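Local coordinates for protein coronin (Toxoplasma gondii, PDB 4OZU) that probably binds actin filaments, as members of the coronin family do, the chain here being its WD40 beta-propeller domain, at residues Lys194-Val199 with Ala248-Arg253. Sequence-based numbering, arbitrary orientation.
Sequences KALNIV and AIWDTR
Leu-196 and Ile-198 meet Trp-250 and Thr-252 in a buried apolar contact between two neighbouring blades of the propeller, third strand facing third strand, with no hydrogen bond from one segment to the other. The backbones stay well apart: the CA atoms of Leu-196 and Trp-250 are 9.6 Å from each other, and the two segments meet through their side chains. Leu-196 presses its CD2 methyl on one face of the indole, 4.0 Å from the centroid of the five-membered ring and 19° off its normal, a CH-pi contact displaced toward the CD1 rim of the indole. CG of Leu-196 lies anti to its backbone N (chi1 172°), which carries the branched end across to the tryptophan. The ring is also held within its own blade, where NE1 hydrogen-bonds to Thr-236 OG1, which satisfies this buried N-H and helps to fix the rotation of the indole. Val-210, from the outermost strand of the leucine's blade, touches the ring too.

Further along, where strand 245-251 has given way to a turn, Thr-252 offers CG2 to Ile-198, 3.6 Å from CD1 and 3.7 Å from CG1, the two side chains crossing nearly at right angles. With OG1 between the backbone N and the carbonyl carbon (chi1 53°), the hydroxyl hydrogen-bonds to Gly-232 O while CG2 is turned to the isoleucine. Asp-251 OD1 shapes the turn by accepting from Arg-253 N at 3.0 Å, an Asx turn. Such apolar packing of side chains between adjacent four-stranded antiparallel sheets is the blade-to-blade packing of a WD40 beta-propeller.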
ATOM      1  N   LYS A 194       3.622 -19.549  -6.498  1.00 31.33           N
ATOM      2  CA  LYS A 194       4.783 -18.773  -6.957  1.00 34.14           C
ATOM      3  C   LYS A 194       4.492 -18.047  -8.264  1.00 35.85           C
ATOM      4  O   LYS A 194       5.408 -17.683  -9.000  1.00 32.61           O
ATOM      5  CB  LYS A 194       6.014 -19.666  -7.135  1.00 33.80           C
ATOM      6  CG  LYS A 194       6.250 -20.685  -6.019  1.00 37.92           C
ATOM      7  CD  LYS A 194       7.466 -21.548  -6.298  1.00 42.82           C
ATOM      8  CE  LYS A 194       7.493 -22.764  -5.381  1.00 47.82           C
ATOM      9  NZ  LYS A 194       8.804 -23.463  -5.396  1.00 55.61           N
ATOM     10  N   ALA A 195       3.213 -17.831  -8.547  1.00 28.88           N
ATOM     11  CA  ALA A 195       2.808 -17.183  -9.781  1.00 29.57           C
ATOM     12  C   ALA A 195       2.483 -15.715  -9.547  1.00 23.76           C
ATOM     13  O   ALA A 195       1.943 -15.336  -8.504  1.00 25.22           O
ATOM     14  CB  ALA A 195       1.612 -17.893 -10.384  1.00 28.93           C
ATOM     15  N   LEU A 196       2.840 -14.900 -10.532  1.00 22.29           N
ATOM     16  CA  LEU A 196       2.357 -13.535 -10.635  1.00 19.70           C
ATOM     17  C   LEU A 196       1.278 -13.521 -11.706  1.00 19.37           C
ATOM     18  O   LEU A 196       1.535 -13.918 -12.842  1.00 23.75           O
ATOM     19  CB  LEU A 196       3.493 -12.577 -10.992  1.00 19.87           C
ATOM     20  CG  LEU A 196       3.085 -11.136 -11.312  1.00 20.55           C
ATOM     21  CD1 LEU A 196       2.601 -10.413 -10.064  1.00 21.83           C
ATOM     22  CD2 LEU A 196       4.243 -10.408 -11.944  1.00 24.94           C
ATOM     23  N   ASN A 197       0.081 -13.070 -11.340  1.00 21.72           N
ATOM     24  CA  ASN A 197      -1.064 -13.088 -12.238  1.00 20.10           C
ATOM     25  C   ASN A 197      -1.582 -11.689 -12.490  1.00 20.75           C
ATOM     26  O   ASN A 197      -1.666 -10.875 -11.569  1.00 22.38           O
ATOM     27  CB  ASN A 197      -2.191 -13.954 -11.664  1.00 21.56           C
ATOM     28  CG  ASN A 197      -1.694 -15.285 -11.134  1.00 24.46           C
ATOM     29  OD1 ASN A 197      -1.360 -16.189 -11.902  1.00 30.44           O
ATOM     30  ND2 ASN A 197      -1.650 -15.414  -9.810  1.00 34.61           N
ATOM     31  N   ILE A 198      -1.920 -11.421 -13.748  1.00 19.60           N
ATOM     32  CA  ILE A 198      -2.506 -10.149 -14.143  1.00 18.76           C
ATOM     33  C   ILE A 198      -3.980 -10.361 -14.473  1.00 20.16           C
ATOM     34  O   ILE A 198      -4.329 -11.259 -15.244  1.00 20.84           O
ATOM     35  CB  ILE A 198      -1.796  -9.539 -15.364  1.00 21.25           C
ATOM     36  CG1 ILE A 198      -0.273  -9.578 -15.193  1.00 20.25           C
ATOM     37  CG2 ILE A 198      -2.291  -8.123 -15.592  1.00 22.70           C
ATOM     38  CD1 ILE A 198       0.242  -8.832 -13.978  1.00 19.71           C
ATOM     39  N   VAL A 199      -4.832  -9.510 -13.904  1.00 21.27           N
ATOM     40  CA  VAL A 199      -6.284  -9.670 -14.001  1.00 22.00           C
ATOM     41  C   VAL A 199      -6.942  -8.428 -14.564  1.00 23.49           C
ATOM     42  O   VAL A 199      -6.667  -7.319 -14.101  1.00 21.75           O
ATOM     43  CB  VAL A 199      -6.907  -9.961 -12.626  1.00 22.07           C
ATOM     44  CG1 VAL A 199      -8.410 -10.170 -12.753  1.00 26.55           C
ATOM     45  CG2 VAL A 199      -6.246 -11.184 -11.993  1.00 22.47           C
ATOM     46  N   ALA A 248      12.249  -8.661  -9.155  1.00 20.31           N
ATOM     47  CA  ALA A 248      12.135  -8.671 -10.601  1.00 19.60           C
ATOM     48  C   ALA A 248      11.200  -7.578 -11.081  1.00 21.77           C
ATOM     49  O   ALA A 248      10.255  -7.203 -10.385  1.00 21.96           O
ATOM     50  CB  ALA A 248      11.655 -10.022 -11.089  1.00 21.10           C
ATOM     51  N   ILE A 249      11.507  -7.064 -12.270  1.00 21.91           N
ATOM     52  CA  ILE A 249      10.635  -6.151 -13.001  1.00 18.86           C
ATOM     53  C   ILE A 249      10.060  -6.910 -14.192  1.00 21.84           C
ATOM     54  O   ILE A 249      10.796  -7.592 -14.907  1.00 21.43           O
ATOM     55  CB  ILE A 249      11.390  -4.895 -13.485  1.00 25.20           C
ATOM     56  CG1 ILE A 249      11.838  -4.053 -12.287  1.00 22.64           C
ATOM     57  CG2 ILE A 249      10.511  -4.065 -14.438  1.00 23.74           C
ATOM     58  CD1 ILE A 249      12.693  -2.855 -12.652  1.00 24.92           C
ATOM     59  N   TRP A 250       8.749  -6.793 -14.376  1.00 20.77           N
ATOM     60  CA  TRP A 250       8.032  -7.485 -15.439  1.00 19.40           C
ATOM     61  C   TRP A 250       7.300  -6.502 -16.313  1.00 19.92           C
ATOM     62  O   TRP A 250       6.723  -5.533 -15.827  1.00 21.16           O
ATOM     63  CB  TRP A 250       7.017  -8.474 -14.871  1.00 18.60           C
ATOM     64  CG  TRP A 250       7.601  -9.376 -13.868  1.00 20.57           C
ATOM     65  CD1 TRP A 250       7.780  -9.118 -12.538  1.00 21.58           C
ATOM     66  CD2 TRP A 250       8.106 -10.694 -14.098  1.00 19.95           C
ATOM     67  NE1 TRP A 250       8.358 -10.198 -11.926  1.00 23.17           N
ATOM     68  CE2 TRP A 250       8.576 -11.175 -12.861  1.00 22.26           C
ATOM     69  CE3 TRP A 250       8.211 -11.507 -15.226  1.00 20.86           C
ATOM     70  CZ2 TRP A 250       9.138 -12.439 -12.724  1.00 25.07           C
ATOM     71  CZ3 TRP A 250       8.767 -12.757 -15.089  1.00 24.17           C
ATOM     72  CH2 TRP A 250       9.224 -13.216 -13.846  1.00 23.98           C
ATOM     73  N   ASP A 251       7.314  -6.798 -17.602  1.00 20.50           N
ATOM     74  CA  ASP A 251       6.524  -6.097 -18.599  1.00 26.32           C
ATOM     75  C   ASP A 251       5.339  -6.986 -18.954  1.00 26.51           C
ATOM     76  O   ASP A 251       5.517  -8.058 -19.534  1.00 26.04           O
ATOM     77  CB  ASP A 251       7.380  -5.799 -19.827  1.00 20.53           C
ATOM     78  CG  ASP A 251       6.617  -5.089 -20.929  1.00 28.72           C
ATOM     79  OD1 ASP A 251       5.395  -4.861 -20.790  1.00 24.31           O
ATOM     80  OD2 ASP A 251       7.255  -4.760 -21.950  1.00 24.82           O
ATOM     81  N   THR A 252       4.132  -6.554 -18.602  1.00 20.07           N
ATOM     82  CA  THR A 252       2.955  -7.401 -18.792  1.00 19.37           C
ATOM     83  C   THR A 252       2.596  -7.606 -20.260  1.00 20.61           C
ATOM     84  O   THR A 252       1.735  -8.431 -20.584  1.00 23.76           O
ATOM     85  CB  THR A 252       1.726  -6.833 -18.054  1.00 30.37           C
ATOM     86  OG1 THR A 252       1.512  -5.471 -18.436  1.00 27.53           O
ATOM     87  CG2 THR A 252       1.942  -6.905 -16.552  1.00 21.77           C
ATOM     88  N   ARG A 253       3.262  -6.874 -21.148  1.00 21.26           N
ATOM     89  CA  ARG A 253       3.072  -7.041 -22.585  1.00 23.14           C
ATOM     90  C   ARG A 253       4.094  -8.008 -23.198  1.00 25.45           C
ATOM     91  O   ARG A 253       3.954  -8.437 -24.351  1.00 29.01           O
ATOM     92  CB  ARG A 253       3.158  -5.686 -23.282  1.00 20.98           C
ATOM     93  CG  ARG A 253       1.949  -4.808 -23.051  1.00 22.85           C
ATOM     94  CD  ARG A 253       1.941  -3.606 -23.980  1.00 24.68           C
ATOM     95  NE  ARG A 253       0.727  -2.811 -23.811  1.00 28.97           N
ATOM     96  CZ  ARG A 253       0.576  -1.843 -22.911  1.00 27.65           C
ATOM     97  NH1 ARG A 253       1.568  -1.518 -22.082  1.00 28.94           N
ATOM     98  NH2 ARG A 253      -0.576  -1.191 -22.842  1.00 30.38           N
TER